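Local coordinates for FAD-binding PCMH-type domain-containing protein (Gibberella zeae, PDB 6YJO), which carries covalently bound FAD and probably works as an oligosaccharide-oxidising flavoenzyme of the oxygen-dependent FAD-linked oxidoreductase family, at residues D124-N129 / C134-G139; T147-F152 / F232-A237; V117-A122 / Q335-D340. All blocks are in the same frame, centred on the assembly; numbering follows the deposited sequence.

Contact 1 (D124-N129 / C134-G139); sequences DTVTLN and CTVQAG
The carboxamide of Gln-137 is met within its own plane, on a lone pair of OE1, by the backbone amide of Thr-125: N lies 2.8 Å from OE1, with an N-H...O angle of 155°. It closes the end nearest Thr-125 of an antiparallel beta hairpin, strands 126-128 and 133-137, in the FAD-binding domain. The OG1 of Thr-125, turned beside its own backbone N (chi1 -58°), also sits 2.9 Å from Gln-137 OE1. Gln-137 N gives a further bond to Thr-125 O at 3.0 Å, so Gln-137 holds Thr-125 by main chain and side chain alike. At the other end the Asn-129 amide crosses Thr-135, its ND2 beside the CG2 methyl and bonded to Ser-133. Thr-127 and Thr-135 form a hydrogen-bonded pair: Thr-127 N reaches Thr-135 O at 2.9 Å, and Thr-135 N reaches Thr-127 O at 2.8 Å. Val-126 with Val-136 and Leu-128 with Cys-134 are the non-hydrogen-bonded pairs on the opposite face, where helix 142-152 covers both valines and Leu-128. The two threonine side chains stand alongside each other, OG1 of Thr-135 lying 3.5 Å from CB of Thr-127. On its other side strand 133-137 pairs antiparallel with strand 226-236, through backbone bonds of Cys-134 with Phe-232 and Val-136 with Leu-230. Past the hairpin, Ala-138 touches FAD and its carbonyl accepts a bond from Ser-99. Asp-124 OD2 is engaged outside the hairpin, by a salt bridge to Arg-336. The valine side chains point the same way, CG1 of Val-126 4.1 Å from CG2 of Val-136.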
ATOM      1  N   ASP A 124      -0.673 -17.741   7.208  1.00 56.14           N
ATOM      2  CA  ASP A 124       0.219 -16.664   7.625  1.00 54.57           C
ATOM      3  C   ASP A 124       1.589 -17.167   8.079  1.00 51.91           C
ATOM      4  O   ASP A 124       2.282 -16.463   8.819  1.00 50.14           O
ATOM      5  CB  ASP A 124      -0.426 -15.839   8.745  1.00 57.50           C
ATOM      6  CG  ASP A 124      -0.636 -16.640  10.019  1.00 62.35           C
ATOM      7  OD1 ASP A 124      -0.256 -17.829  10.057  1.00 64.73           O
ATOM      8  OD2 ASP A 124      -1.184 -16.075  10.991  1.00 64.13           O
ATOM      9  N   THR A 125       2.005 -18.356   7.653  1.00 52.89           N
ATOM     10  CA  THR A 125       3.275 -18.901   8.115  1.00 56.33           C
ATOM     11  C   THR A 125       4.442 -18.166   7.463  1.00 56.32           C
ATOM     12  O   THR A 125       4.504 -18.040   6.235  1.00 55.41           O
ATOM     13  CB  THR A 125       3.353 -20.400   7.813  1.00 59.38           C
ATOM     14  OG1 THR A 125       2.259 -21.076   8.454  1.00 62.96           O
ATOM     15  CG2 THR A 125       4.672 -20.983   8.304  1.00 59.13           C
ATOM     16  N   VAL A 126       5.365 -17.676   8.296  1.00 57.59           N
ATOM     17  CA  VAL A 126       6.615 -17.069   7.845  1.00 56.67           C
ATOM     18  C   VAL A 126       7.724 -18.098   8.000  1.00 59.23           C
ATOM     19  O   VAL A 126       7.716 -18.899   8.943  1.00 61.62           O
ATOM     20  CB  VAL A 126       6.948 -15.789   8.639  1.00 55.63           C
ATOM     21  CG1 VAL A 126       8.268 -15.194   8.159  1.00 52.99           C
ATOM     22  CG2 VAL A 126       5.822 -14.770   8.526  1.00 55.48           C
ATOM     23  N   THR A 127       8.676 -18.085   7.069  1.00 58.75           N
ATOM     24  CA  THR A 127       9.806 -19.009   7.088  1.00 59.89           C
ATOM     25  C   THR A 127      11.036 -18.282   6.567  1.00 58.47           C
ATOM     26  O   THR A 127      11.036 -17.806   5.427  1.00 55.61           O
ATOM     27  CB  THR A 127       9.512 -20.255   6.241  1.00 60.53           C
ATOM     28  OG1 THR A 127       8.495 -21.041   6.875  1.00 61.98           O
ATOM     29  CG2 THR A 127      10.763 -21.100   6.068  1.00 62.43           C
ATOM     30  N   LEU A 128      12.072 -18.194   7.402  1.00 60.34           N
ATOM     31  CA  LEU A 128      13.329 -17.537   7.063  1.00 59.12           C
ATOM     32  C   LEU A 128      14.360 -18.604   6.711  1.00 58.75           C
ATOM     33  O   LEU A 128      14.690 -19.453   7.546  1.00 60.34           O
ATOM     34  CB  LEU A 128      13.826 -16.673   8.225  1.00 59.65           C
ATOM     35  CG  LEU A 128      15.218 -16.049   8.084  1.00 60.81           C
ATOM     36  CD1 LEU A 128      15.313 -15.132   6.868  1.00 59.24           C
ATOM     37  CD2 LEU A 128      15.590 -15.286   9.345  1.00 62.90           C
ATOM     38  N   ASN A 129      14.858 -18.561   5.477  1.00 56.85           N
ATOM     39  CA  ASN A 129      15.878 -19.489   5.011  1.00 58.30           C
ATOM     40  C   ASN A 129      17.268 -18.997   5.408  1.00 57.93           C
ATOM     41  O   ASN A 129      17.449 -17.865   5.864  1.00 56.72           O
ATOM     42  CB  ASN A 129      15.788 -19.660   3.494  1.00 57.79           C
ATOM     43  CG  ASN A 129      14.492 -20.314   3.060  1.00 58.15           C
ATOM     44  OD1 ASN A 129      14.155 -21.408   3.511  1.00 60.54           O
ATOM     45  ND2 ASN A 129      13.754 -19.641   2.184  1.00 54.78           N
ATOM     46  N   CYS A 134      13.114 -15.470   2.257  1.00 45.03           N
ATOM     47  CA  CYS A 134      12.036 -15.913   3.130  1.00 45.50           C
ATOM     48  C   CYS A 134      10.814 -16.269   2.300  1.00 45.54           C
ATOM     49  O   CYS A 134      10.627 -15.776   1.186  1.00 44.99           O
ATOM     50  CB  CYS A 134      11.660 -14.853   4.179  1.00 45.95           C
ATOM     51  SG  CYS A 134      11.035 -13.291   3.507  1.00 46.83           S
ATOM     52  N   THR A 135       9.996 -17.157   2.859  1.00 47.12           N
ATOM     53  CA  THR A 135       8.684 -17.501   2.325  1.00 47.29           C
ATOM     54  C   THR A 135       7.637 -16.997   3.308  1.00 47.16           C
ATOM     55  O   THR A 135       7.642 -17.386   4.479  1.00 47.53           O
ATOM     56  CB  THR A 135       8.533 -19.011   2.118  1.00 50.89           C
ATOM     57  OG1 THR A 135       7.839 -19.580   3.234  1.00 54.71           O
ATOM     58  CG2 THR A 135       9.885 -19.695   1.976  1.00 54.12           C
ATOM     59  N   VAL A 136       6.744 -16.136   2.833  1.00 46.84           N
ATOM     60  CA  VAL A 136       5.685 -15.554   3.650  1.00 47.40           C
ATOM     61  C   VAL A 136       4.348 -15.900   3.008  1.00 45.46           C
ATOM     62  O   VAL A 136       4.066 -15.477   1.881  1.00 42.97           O
ATOM     63  CB  VAL A 136       5.851 -14.031   3.796  1.00 46.91           C
ATOM     64  CG1 VAL A 136       4.659 -13.439   4.521  1.00 47.08           C
ATOM     65  CG2 VAL A 136       7.152 -13.703   4.529  1.00 49.09           C
ATOM     66  N   GLN A 137       3.524 -16.657   3.729  1.00 47.07           N
ATOM     67  CA  GLN A 137       2.216 -17.032   3.211  1.00 46.48           C
ATOM     68  C   GLN A 137       1.359 -15.786   3.023  1.00 46.66           C
ATOM     69  O   GLN A 137       1.514 -14.785   3.726  1.00 47.81           O
ATOM     70  CB  GLN A 137       1.538 -18.033   4.149  1.00 47.69           C
ATOM     71  CG  GLN A 137       2.046 -19.455   3.965  1.00 49.65           C
ATOM     72  CD  GLN A 137       1.260 -20.473   4.766  1.00 52.01           C
ATOM     73  OE1 GLN A 137       1.020 -20.298   5.959  1.00 50.12           O
ATOM     74  NE2 GLN A 137       0.851 -21.550   4.106  1.00 53.83           N
ATOM     75  N   ALA A 138       0.459 -15.853   2.041  1.00 44.54           N
ATOM     76  CA  ALA A 138      -0.213 -14.662   1.538  1.00 42.03           C
ATOM     77  C   ALA A 138      -1.092 -13.968   2.574  1.00 42.83           C
ATOM     78  O   ALA A 138      -1.485 -12.818   2.350  1.00 41.65           O
ATOM     79  CB  ALA A 138      -1.044 -15.041   0.315  1.00 40.09           C
ATOM     80  N   GLY A 139      -1.395 -14.614   3.694  1.00 45.23           N
ATOM     81  CA  GLY A 139      -2.246 -14.042   4.713  1.00 47.96           C
ATOM     82  C   GLY A 139      -1.533 -13.381   5.865  1.00 50.27           C
ATOM     83  O   GLY A 139      -2.194 -12.793   6.727  1.00 52.85           O
TER

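Contact 2 (T147-F152 / F232-A237); sequences TDLFQF and FQTFAA
Leu-149 and Phe-150, in the last turn of helix 142-152, face the break at Thr-234 and the residue just past the end of strand 226-236, with CA atoms 8.4 Å apart for Leu-149 and Thr-234 and 6.8 Å apart for Phe-150 and Ala-237. This is a helix packed on an antiparallel sheet in the FAD-binding part of the fold, and no hydrogen bond joins the two segments. Leu-149 and Thr-234 reach toward each other tip to tip: both leucine methyls, CD1 and CD2, lie 4.2 Å from CG2 of Thr-234. The threonine can offer this methyl because OG1 is turned between its backbone N and carbonyl carbon (chi1 73°), while CG2 takes the place anti to the carbonyl carbon. OG1 is hydrogen-bonded to the carbonyl of Met-132 and to NE of Arg-155, so one side chain serves an apolar and a polar neighbour at once. Leu-149 also rests on Val-126 and Cys-134, carrying the apolar layer over to the adjoining hairpin. Phe-150 extends with CG anti to its backbone N (chi1 -179°), which carries the ring out to Ala-237. Trp-320 of helix 320-326 packs against both residues of this second pair. The alanine methyl comes to the edge of the ring, in its plane and not over a face: CB of Ala-237 lies 3.6 Å from CD2 of Phe-150 and 4.0 Å from its CE2.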
ATOM      1  N   THR A 147       7.755  -9.405  13.106  1.00 57.40           N
ATOM      2  CA  THR A 147       7.955 -10.089  14.380  1.00 61.00           C
ATOM      3  C   THR A 147       8.651 -11.428  14.180  1.00 62.58           C
ATOM      4  O   THR A 147       9.549 -11.783  14.950  1.00 65.16           O
ATOM      5  CB  THR A 147       6.612 -10.281  15.093  1.00 61.00           C
ATOM      6  OG1 THR A 147       6.092  -9.002  15.483  1.00 62.73           O
ATOM      7  CG2 THR A 147       6.773 -11.166  16.323  1.00 61.80           C
ATOM      8  N   ASP A 148       8.252 -12.184  13.155  1.00 62.71           N
ATOM      9  CA  ASP A 148       8.831 -13.506  12.935  1.00 64.53           C
ATOM     10  C   ASP A 148      10.182 -13.446  12.229  1.00 64.11           C
ATOM     11  O   ASP A 148      11.013 -14.342  12.422  1.00 66.19           O
ATOM     12  CB  ASP A 148       7.862 -14.376  12.133  1.00 63.94           C
ATOM     13  CG  ASP A 148       6.831 -15.055  13.013  1.00 67.58           C
ATOM     14  OD1 ASP A 148       6.577 -14.555  14.130  1.00 69.22           O
ATOM     15  OD2 ASP A 148       6.290 -16.099  12.594  1.00 68.15           O
ATOM     16  N   LEU A 149      10.430 -12.414  11.418  1.00 62.43           N
ATOM     17  CA  LEU A 149      11.716 -12.318  10.732  1.00 62.78           C
ATOM     18  C   LEU A 149      12.818 -11.852  11.673  1.00 64.94           C
ATOM     19  O   LEU A 149      13.958 -12.321  11.580  1.00 66.83           O
ATOM     20  CB  LEU A 149      11.615 -11.367   9.538  1.00 60.22           C
ATOM     21  CG  LEU A 149      10.872 -11.869   8.298  1.00 57.16           C
ATOM     22  CD1 LEU A 149      10.856 -10.777   7.242  1.00 53.75           C
ATOM     23  CD2 LEU A 149      11.518 -13.131   7.757  1.00 57.34           C
ATOM     24  N   PHE A 150      12.500 -10.928  12.581  1.00 64.99           N
ATOM     25  CA  PHE A 150      13.485 -10.453  13.543  1.00 66.54           C
ATOM     26  C   PHE A 150      13.791 -11.496  14.608  1.00 68.69           C
ATOM     27  O   PHE A 150      14.869 -11.445  15.208  1.00 73.03           O
ATOM     28  CB  PHE A 150      12.990  -9.159  14.196  1.00 65.42           C
ATOM     29  CG  PHE A 150      13.943  -8.575  15.200  1.00 66.85           C
ATOM     30  CD1 PHE A 150      13.873  -8.939  16.535  1.00 68.07           C
ATOM     31  CD2 PHE A 150      14.903  -7.654  14.809  1.00 66.67           C
ATOM     32  CE1 PHE A 150      14.750  -8.400  17.462  1.00 69.72           C
ATOM     33  CE2 PHE A 150      15.781  -7.113  15.730  1.00 68.42           C
ATOM     34  CZ  PHE A 150      15.703  -7.486  17.058  1.00 70.00           C
ATOM     35  N   GLN A 151      12.876 -12.438  14.848  1.00 67.51           N
ATOM     36  CA  GLN A 151      13.063 -13.469  15.862  1.00 71.62           C
ATOM     37  C   GLN A 151      13.549 -14.796  15.293  1.00 71.90           C
ATOM     38  O   GLN A 151      14.234 -15.540  16.002  1.00 74.00           O
ATOM     39  CB  GLN A 151      11.754 -13.695  16.629  1.00 76.01           C
ATOM     40  CG  GLN A 151      11.915 -14.508  17.910  1.00 83.83           C
ATOM     41  CD  GLN A 151      11.537 -15.964  17.730  1.00 88.76           C
ATOM     42  OE1 GLN A 151      12.398 -16.842  17.700  1.00 92.75           O
ATOM     43  NE2 GLN A 151      10.240 -16.227  17.614  1.00 88.24           N
ATOM     44  N   PHE A 152      13.214 -15.123  14.040  1.00 69.65           N
ATOM     45  CA  PHE A 152      13.809 -16.299  13.409  1.00 70.06           C
ATOM     46  C   PHE A 152      15.285 -16.071  13.113  1.00 69.04           C
ATOM     47  O   PHE A 152      16.086 -17.011  13.180  1.00 70.68           O
ATOM     48  CB  PHE A 152      13.057 -16.651  12.123  1.00 67.74           C
ATOM     49  CG  PHE A 152      11.663 -17.186  12.348  1.00 68.23           C
ATOM     50  CD1 PHE A 152      11.209 -17.503  13.624  1.00 71.25           C
ATOM     51  CD2 PHE A 152      10.809 -17.379  11.275  1.00 66.40           C
ATOM     52  CE1 PHE A 152       9.933 -17.995  13.819  1.00 72.25           C
ATOM     53  CE2 PHE A 152       9.533 -17.871  11.465  1.00 68.16           C
ATOM     54  CZ  PHE A 152       9.094 -18.180  12.739  1.00 71.02           C
ATOM     55  N   PHE A 232      10.615 -13.155  -0.549  1.00 40.16           N
ATOM     56  CA  PHE A 232      11.374 -11.914  -0.482  1.00 40.78           C
ATOM     57  C   PHE A 232      12.798 -12.191  -0.017  1.00 44.13           C
ATOM     58  O   PHE A 232      13.060 -13.168   0.690  1.00 44.73           O
ATOM     59  CB  PHE A 232      10.748 -10.899   0.491  1.00 39.58           C
ATOM     60  CG  PHE A 232       9.269 -10.703   0.319  1.00 38.14           C
ATOM     61  CD1 PHE A 232       8.777  -9.688  -0.481  1.00 36.43           C
ATOM     62  CD2 PHE A 232       8.368 -11.515   0.990  1.00 38.78           C
ATOM     63  CE1 PHE A 232       7.416  -9.497  -0.623  1.00 35.28           C
ATOM     64  CE2 PHE A 232       7.007 -11.329   0.850  1.00 37.28           C
ATOM     65  CZ  PHE A 232       6.532 -10.319   0.043  1.00 35.35           C
ATOM     66  N   GLN A 233      13.712 -11.296  -0.400  1.00 44.56           N
ATOM     67  CA  GLN A 233      15.091 -11.305   0.078  1.00 46.25           C
ATOM     68  C   GLN A 233      15.188 -10.295   1.218  1.00 44.97           C
ATOM     69  O   GLN A 233      15.061  -9.086   0.999  1.00 43.38           O
ATOM     70  CB  GLN A 233      16.059 -10.962  -1.053  1.00 46.32           C
ATOM     71  CG  GLN A 233      17.527 -11.231  -0.731  1.00 48.00           C
ATOM     72  CD  GLN A 233      17.823 -12.711  -0.549  1.00 49.03           C
ATOM     73  OE1 GLN A 233      17.274 -13.557  -1.260  1.00 47.90           O
ATOM     74  NE2 GLN A 233      18.685 -13.032   0.412  1.00 51.73           N
ATOM     75  N   THR A 234      15.403 -10.794   2.432  1.00 45.45           N
ATOM     76  CA  THR A 234      15.430  -9.940   3.610  1.00 45.08           C
ATOM     77  C   THR A 234      16.746  -9.173   3.702  1.00 47.17           C
ATOM     78  O   THR A 234      17.766  -9.548   3.111  1.00 48.43           O
ATOM     79  CB  THR A 234      15.251 -10.762   4.888  1.00 43.61           C
ATOM     80  OG1 THR A 234      16.447 -11.508   5.144  1.00 44.58           O
ATOM     81  CG2 THR A 234      14.079 -11.726   4.758  1.00 43.46           C
ATOM     82  N   PHE A 235      16.708  -8.080   4.458  1.00 46.35           N
ATOM     83  CA  PHE A 235      17.902  -7.364   4.880  1.00 46.81           C
ATOM     84  C   PHE A 235      18.049  -7.483   6.393  1.00 46.90           C
ATOM     85  O   PHE A 235      17.105  -7.839   7.104  1.00 44.49           O
ATOM     86  CB  PHE A 235      17.847  -5.890   4.454  1.00 46.87           C
ATOM     87  CG  PHE A 235      16.773  -5.092   5.143  1.00 48.91           C
ATOM     88  CD1 PHE A 235      17.013  -4.500   6.372  1.00 51.11           C
ATOM     89  CD2 PHE A 235      15.529  -4.922   4.558  1.00 47.66           C
ATOM     90  CE1 PHE A 235      16.033  -3.764   7.010  1.00 50.84           C
ATOM     91  CE2 PHE A 235      14.545  -4.183   5.190  1.00 47.56           C
ATOM     92  CZ  PHE A 235      14.797  -3.605   6.417  1.00 48.95           C
ATOM     93  N   ALA A 236      19.252  -7.195   6.881  1.00 50.51           N
ATOM     94  CA  ALA A 236      19.533  -7.346   8.304  1.00 54.71           C
ATOM     95  C   ALA A 236      18.863  -6.219   9.081  1.00 55.16           C
ATOM     96  O   ALA A 236      19.111  -5.039   8.809  1.00 54.46           O
ATOM     97  CB  ALA A 236      21.039  -7.347   8.553  1.00 59.19           C
ATOM     98  N   ALA A 237      18.011  -6.579  10.035  1.00 56.09           N
ATOM     99  CA  ALA A 237      17.341  -5.581  10.857  1.00 57.23           C
ATOM    100  C   ALA A 237      18.390  -4.725  11.559  1.00 60.49           C
ATOM    101  O   ALA A 237      19.220  -5.270  12.302  1.00 64.10           O
ATOM    102  CB  ALA A 237      16.430  -6.245  11.887  1.00 56.67           C
TER

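Contact 3 (V117-A122 / Q335-D340); sequences VIVVDA and QRRPYD
Arg-337 and Asp-121 form a salt bridge, NH1 donating to OD2 at 3.0 Å with an N-H...O angle of 155°. The acceptor lies at the guanidinium edge, almost in that plane, but NH1 meets OD2 on its anti side, tilted 28° from the carboxylate plane, and the carboxylate is turned 81° from the guanidinium. The extended arginine chain passes over OD2 on the way, its CB 3.3 Å from that oxygen, so the carboxylate is touched by aliphatic carbon as well as charge. OD2 has a second, long and weak ion pair with Arg-141, and NH2 of Arg-337 is taken by a salt bridge to Glu-57. Arg-337 is thus shared between two acids, which would probably hold its guanidinium in place. A water joins the main chains: it lies 2.8 Å from O of Asp-121 and accepts from N of Arg-337 at 3.2 Å. Val-119 and Ala-122 supply apolar contact beside the arginine. Close by, Tyr-339 OH is hydrogen-bonded to NE2 of His-102, a residue covalently joined to FAD. Val-120 touches the cofactor, placing this pairing beside the FAD pocket, at the end of the small parallel sheet of a PCMH-type FAD-binding domain.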
ATOM      1  N   VAL A 117     -15.243 -14.862  -2.283  1.00 55.06           N
ATOM      2  CA  VAL A 117     -14.160 -14.139  -1.629  1.00 53.93           C
ATOM      3  C   VAL A 117     -13.308 -15.136  -0.860  1.00 52.01           C
ATOM      4  O   VAL A 117     -13.776 -15.749   0.106  1.00 53.00           O
ATOM      5  CB  VAL A 117     -14.698 -13.025  -0.716  1.00 55.56           C
ATOM      6  CG1 VAL A 117     -13.570 -12.411   0.090  1.00 54.65           C
ATOM      7  CG2 VAL A 117     -15.390 -11.956  -1.550  1.00 55.01           C
ATOM      8  N   ILE A 118     -12.059 -15.286  -1.290  1.00 51.44           N
ATOM      9  CA  ILE A 118     -11.126 -16.269  -0.751  1.00 53.84           C
ATOM     10  C   ILE A 118     -10.280 -15.546   0.292  1.00 56.36           C
ATOM     11  O   ILE A 118      -9.376 -14.778  -0.048  1.00 56.18           O
ATOM     12  CB  ILE A 118     -10.268 -16.887  -1.861  1.00 53.12           C
ATOM     13  CG1 ILE A 118     -11.162 -17.580  -2.900  1.00 54.62           C
ATOM     14  CG2 ILE A 118      -9.254 -17.872  -1.288  1.00 53.49           C
ATOM     15  CD1 ILE A 118     -10.424 -18.094  -4.125  1.00 54.40           C
ATOM     16  N   VAL A 119     -10.584 -15.782   1.566  1.00 58.97           N
ATOM     17  CA  VAL A 119      -9.900 -15.125   2.676  1.00 58.14           C
ATOM     18  C   VAL A 119      -8.672 -15.953   3.036  1.00 56.81           C
ATOM     19  O   VAL A 119      -8.781 -17.015   3.655  1.00 56.08           O
ATOM     20  CB  VAL A 119     -10.831 -14.958   3.884  1.00 59.30           C
ATOM     21  CG1 VAL A 119     -10.052 -14.449   5.099  1.00 58.40           C
ATOM     22  CG2 VAL A 119     -11.981 -14.010   3.553  1.00 58.86           C
ATOM     23  N   VAL A 120      -7.493 -15.453   2.672  1.00 57.16           N
ATOM     24  CA  VAL A 120      -6.245 -16.177   2.887  1.00 58.66           C
ATOM     25  C   VAL A 120      -5.645 -15.791   4.235  1.00 59.52           C
ATOM     26  O   VAL A 120      -4.494 -16.129   4.534  1.00 57.74           O
ATOM     27  CB  VAL A 120      -5.250 -15.908   1.742  1.00 57.56           C
ATOM     28  CG1 VAL A 120      -5.896 -16.203   0.397  1.00 57.86           C
ATOM     29  CG2 VAL A 120      -4.737 -14.469   1.789  1.00 57.28           C
ATOM     30  N   ASP A 121      -6.435 -15.103   5.065  1.00 63.03           N
ATOM     31  CA  ASP A 121      -5.943 -14.621   6.353  1.00 67.13           C
ATOM     32  C   ASP A 121      -5.419 -15.755   7.232  1.00 65.04           C
ATOM     33  O   ASP A 121      -4.522 -15.536   8.055  1.00 62.18           O
ATOM     34  CB  ASP A 121      -7.065 -13.862   7.070  1.00 75.41           C
ATOM     35  CG  ASP A 121      -6.655 -13.352   8.441  1.00 82.91           C
ATOM     36  OD1 ASP A 121      -5.439 -13.233   8.701  1.00 84.83           O
ATOM     37  OD2 ASP A 121      -7.557 -13.070   9.260  1.00 86.87           O
ATOM     38  N   ALA A 122      -5.962 -16.966   7.086  1.00 65.35           N
ATOM     39  CA  ALA A 122      -5.539 -18.090   7.915  1.00 65.09           C
ATOM     40  C   ALA A 122      -4.196 -18.677   7.489  1.00 63.16           C
ATOM     41  O   ALA A 122      -3.615 -19.464   8.245  1.00 64.83           O
ATOM     42  CB  ALA A 122      -6.608 -19.188   7.899  1.00 66.02           C
ATOM     43  N   GLN A 335       0.179  -8.889  14.598  1.00 57.39           N
ATOM     44  CA  GLN A 335      -1.240  -9.005  14.273  1.00 57.26           C
ATOM     45  C   GLN A 335      -1.500 -10.327  13.564  1.00 60.02           C
ATOM     46  O   GLN A 335      -0.769 -10.696  12.640  1.00 60.93           O
ATOM     47  CB  GLN A 335      -1.696  -7.854  13.370  1.00 53.87           C
ATOM     48  CG  GLN A 335      -1.851  -6.501  14.045  1.00 53.50           C
ATOM     49  CD  GLN A 335      -2.817  -6.526  15.220  1.00 55.78           C
ATOM     50  OE1 GLN A 335      -3.666  -7.410  15.323  1.00 56.66           O
ATOM     51  NE2 GLN A 335      -2.672  -5.564  16.125  1.00 57.09           N
ATOM     52  N   ARG A 336      -2.546 -11.034  13.987  1.00 62.18           N
ATOM     53  CA  ARG A 336      -2.946 -12.289  13.365  1.00 64.49           C
ATOM     54  C   ARG A 336      -4.462 -12.404  13.410  1.00 67.03           C
ATOM     55  O   ARG A 336      -5.164 -11.520  13.914  1.00 69.15           O
ATOM     56  CB  ARG A 336      -2.303 -13.494  14.061  1.00 66.81           C
ATOM     57  CG  ARG A 336      -0.789 -13.502  14.005  1.00 67.33           C
ATOM     58  CD  ARG A 336      -0.200 -14.744  14.650  1.00 69.64           C
ATOM     59  NE  ARG A 336      -0.421 -15.944  13.849  1.00 70.67           N
ATOM     60  CZ  ARG A 336       0.337 -17.035  13.901  1.00 73.31           C
ATOM     61  NH1 ARG A 336       1.390 -17.092  14.706  1.00 74.89           N
ATOM     62  NH2 ARG A 336       0.047 -18.075  13.131  1.00 74.22           N
ATOM     63  N   ARG A 337      -4.958 -13.509  12.885  1.00 67.56           N
ATOM     64  CA  ARG A 337      -6.375 -13.833  12.909  1.00 69.30           C
ATOM     65  C   ARG A 337      -6.767 -14.362  14.288  1.00 72.56           C
ATOM     66  O   ARG A 337      -6.030 -15.155  14.880  1.00 74.69           O
ATOM     67  CB  ARG A 337      -6.693 -14.873  11.838  1.00 69.63           C
ATOM     68  CG  ARG A 337      -8.129 -15.344  11.815  1.00 72.34           C
ATOM     69  CD  ARG A 337      -8.364 -16.280  10.642  1.00 73.38           C
ATOM     70  NE  ARG A 337      -9.784 -16.558  10.446  1.00 75.48           N
ATOM     71  CZ  ARG A 337     -10.617 -15.758   9.788  1.00 75.37           C
ATOM     72  NH1 ARG A 337     -10.175 -14.622   9.264  1.00 71.93           N
ATOM     73  NH2 ARG A 337     -11.893 -16.092   9.658  1.00 78.71           N
ATOM     74  N   PRO A 338      -7.931 -13.955  14.823  1.00 83.20           N
ATOM     75  CA  PRO A 338      -8.922 -13.080  14.186  1.00 86.88           C
ATOM     76  C   PRO A 338      -8.564 -11.595  14.275  1.00 85.24           C
ATOM     77  O   PRO A 338      -7.884 -11.173  15.212  1.00 87.50           O
ATOM     78  CB  PRO A 338     -10.195 -13.379  14.976  1.00 91.06           C
ATOM     79  CG  PRO A 338      -9.691 -13.681  16.349  1.00 93.12           C
ATOM     80  CD  PRO A 338      -8.361 -14.376  16.170  1.00 90.08           C
ATOM     81  N   TYR A 339      -9.046 -10.816  13.309  1.00 81.67           N
ATOM     82  CA  TYR A 339      -8.687  -9.413  13.155  1.00 76.59           C
ATOM     83  C   TYR A 339      -9.963  -8.596  13.036  1.00 76.02           C
ATOM     84  O   TYR A 339     -10.801  -8.876  12.172  1.00 74.92           O
ATOM     85  CB  TYR A 339      -7.801  -9.223  11.919  1.00 72.99           C
ATOM     86  CG  TYR A 339      -7.225  -7.841  11.746  1.00 68.65           C
ATOM     87  CD1 TYR A 339      -6.125  -7.424  12.489  1.00 66.68           C
ATOM     88  CD2 TYR A 339      -7.757  -6.962  10.815  1.00 64.87           C
ATOM     89  CE1 TYR A 339      -5.588  -6.162  12.319  1.00 62.88           C
ATOM     90  CE2 TYR A 339      -7.228  -5.705  10.636  1.00 61.74           C
ATOM     91  CZ  TYR A 339      -6.142  -5.307  11.389  1.00 59.55           C
ATOM     92  OH  TYR A 339      -5.611  -4.047  11.212  1.00 55.63           O
ATOM     93  N   ASP A 340     -10.117  -7.595  13.902  1.00 77.24           N
ATOM     94  CA  ASP A 340     -11.349  -6.810  13.967  1.00 78.36           C
ATOM     95  C   ASP A 340     -11.029  -5.329  14.150  1.00 78.46           C
ATOM     96  O   ASP A 340     -11.523  -4.671  15.067  1.00 78.33           O
ATOM     97  CB  ASP A 340     -12.250  -7.329  15.089  1.00 80.94           C
ATOM     98  CG  ASP A 340     -13.721  -7.069  14.828  1.00 84.82           C
ATOM     99  OD1 ASP A 340     -14.250  -7.603  13.832  1.00 86.07           O
ATOM    100  OD2 ASP A 340     -14.347  -6.333  15.619  1.00 86.65           O
TER
HETATM  101  O   HOH W   1      -3.574 -15.319  10.669  1.00 68.58           O

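Overall arrangement
All three contacts are partly buried, and they differ in chemistry more than in depth. Contact 1 is built on main-chain pairing, contact 2 is purely apolar, and contact 3 rests on charge and a water between segments far apart in sequence. Contacts 1 and 2 belong to one layer: strands 133-137 and 226-236 are neighbours in the same antiparallel sheet, and helix 142-152 is the element common to both. Contact 3 instead joins the parallel sheet to the loop 335-340, and its acid and arginine chemistry recurs in the Asp-124 to Arg-336 salt bridge, the direct tie to contact 1. Contacts 1 and 3 both border FAD, whereas contact 2 is more remote from it.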